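Local coordinates for protein DNA endonuclease I-CvuI (Chlorella vulgaris, PDB 5A72) that is probably an endonuclease of intron homing, a LAGLIDADG enzyme captured here on its DNA target with calcium ions, at residues F18-G23 with P96-K101. Residues are numbered along the deposited sequence; the frame is centred on the assembly and turned at random.
Sequences FVDADG and PYLNLK. Unlike the reference sequence in segment 96-101: Asn99 (reference Gln). With CA (calcium ion), chain F; CA (calcium ion), chain E; nucleotides of chain D.
The carboxylate of Asp20 reaches from the last turn of helix 6-22 to the backbone of the loop 96-101. Asp20 OD2 accepts from Asn99 N at 2.6 Å on the syn lone pair, with an N-H...O angle of 156°. Asp20 OD1 accepts from Lys101 N at 3.0 Å, also on the syn side but 30° out of the carboxylate plane. Each oxygen thus satisfies one amide of the loop between helices 84-94 and 102-114. OD2 has a further donor, Trp14 NE1 of the second subunit. Carbon packs around the same group: Leu98 CD2 lies 3.6 Å from Asp20 OD1, and Leu100 CB touches that oxygen too. An alanine in place of Asp20 would probably deprive the amides of Asn99 and Lys101 of their acceptor and leave Trp14 of the second subunit without this partner.

Lys101 sits at the N-cap position of helix 102-114. Its side chain bends at chi2 (-121°) and then runs nearly straight alongside the carbonyls of Val19 and Asp20, which carries the ammonium to Gly23 O. Lys101 CE lies 3.5 Å from Asp20 O. Lys101 NZ donates to Gly23 O at 3.1 Å, from above the carbonyl plane and not on a lone pair. The ammonium also has a long, weak ion pair with a DNA phosphate. Asp20 O accepts from a water that is itself a calcium ligand.

The metal site lies just beyond. Ala21 O binds one calcium ion at 2.4 Å and Asp22 OD2 the other at 2.5 Å; DNA phosphates and residues of the second subunit share these ions. Helix 6-22, packed against its mate and leading to the metals, is the LAGLIDADG helix of homing endonucleases, and this contact joins its active-site end to the loop before helix 102-114.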
loop_
_atom_site.group_PDB
_atom_site.type_symbol
_atom_site.label_atom_id
_atom_site.label_comp_id
_atom_site.label_asym_id
_atom_site.label_seq_id
_atom_site.Cartn_x
_atom_site.Cartn_y
_atom_site.Cartn_z
ATOM N N PHE B 18 5.508 -1.261 -0.699
ATOM C CA PHE B 18 4.405 -1.053 -1.613
ATOM C C PHE B 18 3.584 -2.321 -1.789
ATOM O O PHE B 18 2.360 -2.266 -1.790
ATOM C CB PHE B 18 4.913 -0.559 -2.960
ATOM C CG PHE B 18 3.873 0.154 -3.759
ATOM C CD1 PHE B 18 3.628 1.509 -3.548
ATOM C CD2 PHE B 18 3.123 -0.522 -4.708
ATOM C CE1 PHE B 18 2.659 2.185 -4.286
ATOM C CE2 PHE B 18 2.150 0.144 -5.445
ATOM C CZ PHE B 18 1.918 1.501 -5.239
ATOM N N VAL B 19 4.245 -3.465 -1.930
ATOM C CA VAL B 19 3.511 -4.723 -2.054
ATOM C C VAL B 19 2.810 -5.088 -0.735
ATOM O O VAL B 19 1.637 -5.481 -0.745
ATOM C CB VAL B 19 4.422 -5.883 -2.497
ATOM C CG1 VAL B 19 3.614 -7.160 -2.624
ATOM C CG2 VAL B 19 5.080 -5.554 -3.825
ATOM N N ASP B 20 3.501 -4.939 0.394
ATOM C CA ASP B 20 2.873 -5.171 1.694
ATOM C C ASP B 20 1.535 -4.433 1.817
ATOM O O ASP B 20 0.624 -4.898 2.492
ATOM C CB ASP B 20 3.796 -4.741 2.839
ATOM C CG ASP B 20 4.643 -5.887 3.380
ATOM O OD1 ASP B 20 4.287 -7.061 3.142
ATOM O OD2 ASP B 20 5.665 -5.609 4.056
ATOM N N ALA B 21 1.408 -3.293 1.148
ATOM C CA ALA B 21 0.198 -2.504 1.268
ATOM C C ALA B 21 -0.769 -2.702 0.094
ATOM O O ALA B 21 -1.905 -3.129 0.284
ATOM C CB ALA B 21 0.563 -1.039 1.417
ATOM N N ASP B 22 -0.306 -2.393 -1.115
ATOM C CA ASP B 22 -1.165 -2.345 -2.303
ATOM C C ASP B 22 -0.967 -3.530 -3.218
ATOM O O ASP B 22 -1.278 -3.456 -4.412
ATOM C CB ASP B 22 -0.909 -1.067 -3.107
ATOM C CG ASP B 22 -1.912 0.025 -2.803
ATOM O OD1 ASP B 22 -2.666 -0.112 -1.814
ATOM O OD2 ASP B 22 -1.930 1.028 -3.554
ATOM N N GLY B 23 -0.441 -4.614 -2.654
ATOM C CA GLY B 23 -0.052 -5.762 -3.441
ATOM C C GLY B 23 -0.804 -7.014 -3.077
ATOM O O GLY B 23 -1.732 -6.997 -2.283
ATOM N N PRO B 96 13.476 -10.381 2.220
ATOM C CA PRO B 96 14.038 -9.779 3.441
ATOM C C PRO B 96 13.308 -8.516 3.957
ATOM O O PRO B 96 13.502 -8.164 5.121
ATOM C CB PRO B 96 15.475 -9.411 3.027
ATOM C CG PRO B 96 15.725 -10.099 1.720
ATOM C CD PRO B 96 14.401 -10.265 1.075
ATOM N N TYR B 97 12.505 -7.850 3.124
ATOM C CA TYR B 97 11.869 -6.588 3.520
ATOM C C TYR B 97 10.353 -6.687 3.662
ATOM O O TYR B 97 9.716 -5.771 4.177
ATOM C CB TYR B 97 12.206 -5.481 2.518
ATOM C CG TYR B 97 13.652 -5.459 2.131
ATOM C CD1 TYR B 97 14.639 -5.278 3.087
ATOM C CD2 TYR B 97 14.038 -5.638 0.823
ATOM C CE1 TYR B 97 15.974 -5.267 2.751
ATOM C CE2 TYR B 97 15.380 -5.634 0.470
ATOM C CZ TYR B 97 16.341 -5.445 1.441
ATOM O OH TYR B 97 17.672 -5.440 1.094
ATOM N N LEU B 98 9.766 -7.779 3.196
ATOM C CA LEU B 98 8.331 -7.964 3.371
ATOM C C LEU B 98 7.985 -8.100 4.848
ATOM O O LEU B 98 8.719 -8.733 5.606
ATOM C CB LEU B 98 7.853 -9.192 2.612
ATOM C CG LEU B 98 7.817 -9.059 1.098
ATOM C CD1 LEU B 98 7.469 -10.385 0.500
ATOM C CD2 LEU B 98 6.788 -8.021 0.701
ATOM N N ASN B 99 6.876 -7.506 5.269
ATOM C CA ASN B 99 6.452 -7.666 6.654
ATOM C C ASN B 99 5.086 -8.329 6.772
ATOM O O ASN B 99 4.987 -9.450 7.287
ATOM C CB ASN B 99 6.494 -6.326 7.372
ATOM C CG ASN B 99 7.915 -5.959 7.796
ATOM O OD1 ASN B 99 8.367 -6.297 8.898
ATOM N ND2 ASN B 99 8.642 -5.307 6.901
ATOM N N LEU B 100 4.045 -7.683 6.265
ATOM C CA LEU B 100 2.727 -8.316 6.226
ATOM C C LEU B 100 2.637 -9.608 5.393
ATOM O O LEU B 100 1.969 -10.563 5.791
ATOM C CB LEU B 100 1.704 -7.316 5.708
ATOM C CG LEU B 100 1.547 -6.182 6.711
ATOM C CD1 LEU B 100 0.809 -5.011 6.103
ATOM C CD2 LEU B 100 0.809 -6.709 7.916
ATOM N N LYS B 101 3.297 -9.652 4.244
ATOM C CA LYS B 101 3.049 -10.745 3.310
ATOM C C LYS B 101 4.163 -11.783 3.293
ATOM O O LYS B 101 4.269 -12.540 2.341
ATOM C CB LYS B 101 2.845 -10.197 1.888
ATOM C CG LYS B 101 2.018 -8.924 1.810
ATOM C CD LYS B 101 0.768 -9.082 0.957
ATOM C CE LYS B 101 -0.278 -8.038 1.361
ATOM N NZ LYS B 101 -1.556 -8.096 0.579
HETATM CA CA CA F . -3.384 2.804 -2.503
HETATM CA CA CA E . -3.783 -2.727 1.679
ATOM P P DG D 15 -5.580 -2.671 -1.414
ATOM O OP1 DG D 15 -6.917 -3.287 -1.237
ATOM O OP2 DG D 15 -4.949 -2.120 -0.198
ATOM O "O5'" DG D 15 -4.444 -3.591 -2.128
ATOM C "C5'" DG D 15 -4.758 -4.757 -2.975
ATOM C "C4'" DG D 15 -5.668 -5.754 -2.278
ATOM O "O4'" DG D 15 -6.989 -5.687 -2.865
ATOM C "C3'" DG D 15 -5.271 -7.211 -2.378
ATOM O "O3'" DG D 15 -5.798 -7.897 -1.229
ATOM C "C2'" DG D 15 -5.962 -7.638 -3.676
ATOM C "C1'" DG D 15 -7.277 -6.876 -3.577
ATOM N N9 DG D 15 -7.861 -6.464 -4.853
ATOM C C8 DG D 15 -7.247 -5.747 -5.849
ATOM N N7 DG D 15 -8.036 -5.468 -6.851
ATOM C C5 DG D 15 -9.264 -6.014 -6.483
ATOM C C6 DG D 15 -10.512 -6.033 -7.176
ATOM O O6 DG D 15 -10.794 -5.542 -8.288
ATOM N N1 DG D 15 -11.495 -6.690 -6.441
ATOM C C2 DG D 15 -11.303 -7.258 -5.208
ATOM N N2 DG D 15 -12.375 -7.844 -4.655
ATOM N N3 DG D 15 -10.147 -7.249 -4.553
ATOM C C4 DG D 15 -9.176 -6.612 -5.248
ATOM P P DC D 14 -5.211 2.889 -5.718
ATOM O OP1 DC D 14 -4.187 2.936 -4.651
ATOM O OP2 DC D 14 -5.070 3.759 -6.911
ATOM O "O5'" DC D 14 -5.370 1.363 -6.221
ATOM C "C5'" DC D 14 -4.892 0.268 -5.415
ATOM C "C4'" DC D 14 -5.951 -0.198 -4.434
ATOM O "O4'" DC D 14 -7.242 -0.306 -5.085
ATOM C "C3'" DC D 14 -5.697 -1.573 -3.788
ATOM O "O3'" DC D 14 -5.774 -1.426 -2.401
ATOM C "C2'" DC D 14 -6.843 -2.447 -4.329
ATOM C "C1'" DC D 14 -7.911 -1.401 -4.505
ATOM N N1 DC D 14 -9.104 -1.771 -5.351
ATOM C C2 DC D 14 -10.031 -2.699 -4.871
ATOM O O2 DC D 14 -9.817 -3.263 -3.779
ATOM N N3 DC D 14 -11.135 -2.968 -5.620
ATOM C C4 DC D 14 -11.333 -2.337 -6.776
ATOM N N4 DC D 14 -12.439 -2.626 -7.466
ATOM C C5 DC D 14 -10.406 -1.383 -7.279
ATOM C C6 DC D 14 -9.324 -1.122 -6.535
HETATM O O HOH W 1 -2.166 -4.082 2.944
HETATM O O HOH W 2 -4.183 -5.355 0.630
HETATM O O HOH W 3 -1.747 4.294 -3.315
HETATM O O HOH W 4 -4.243 5.122 -1.592
#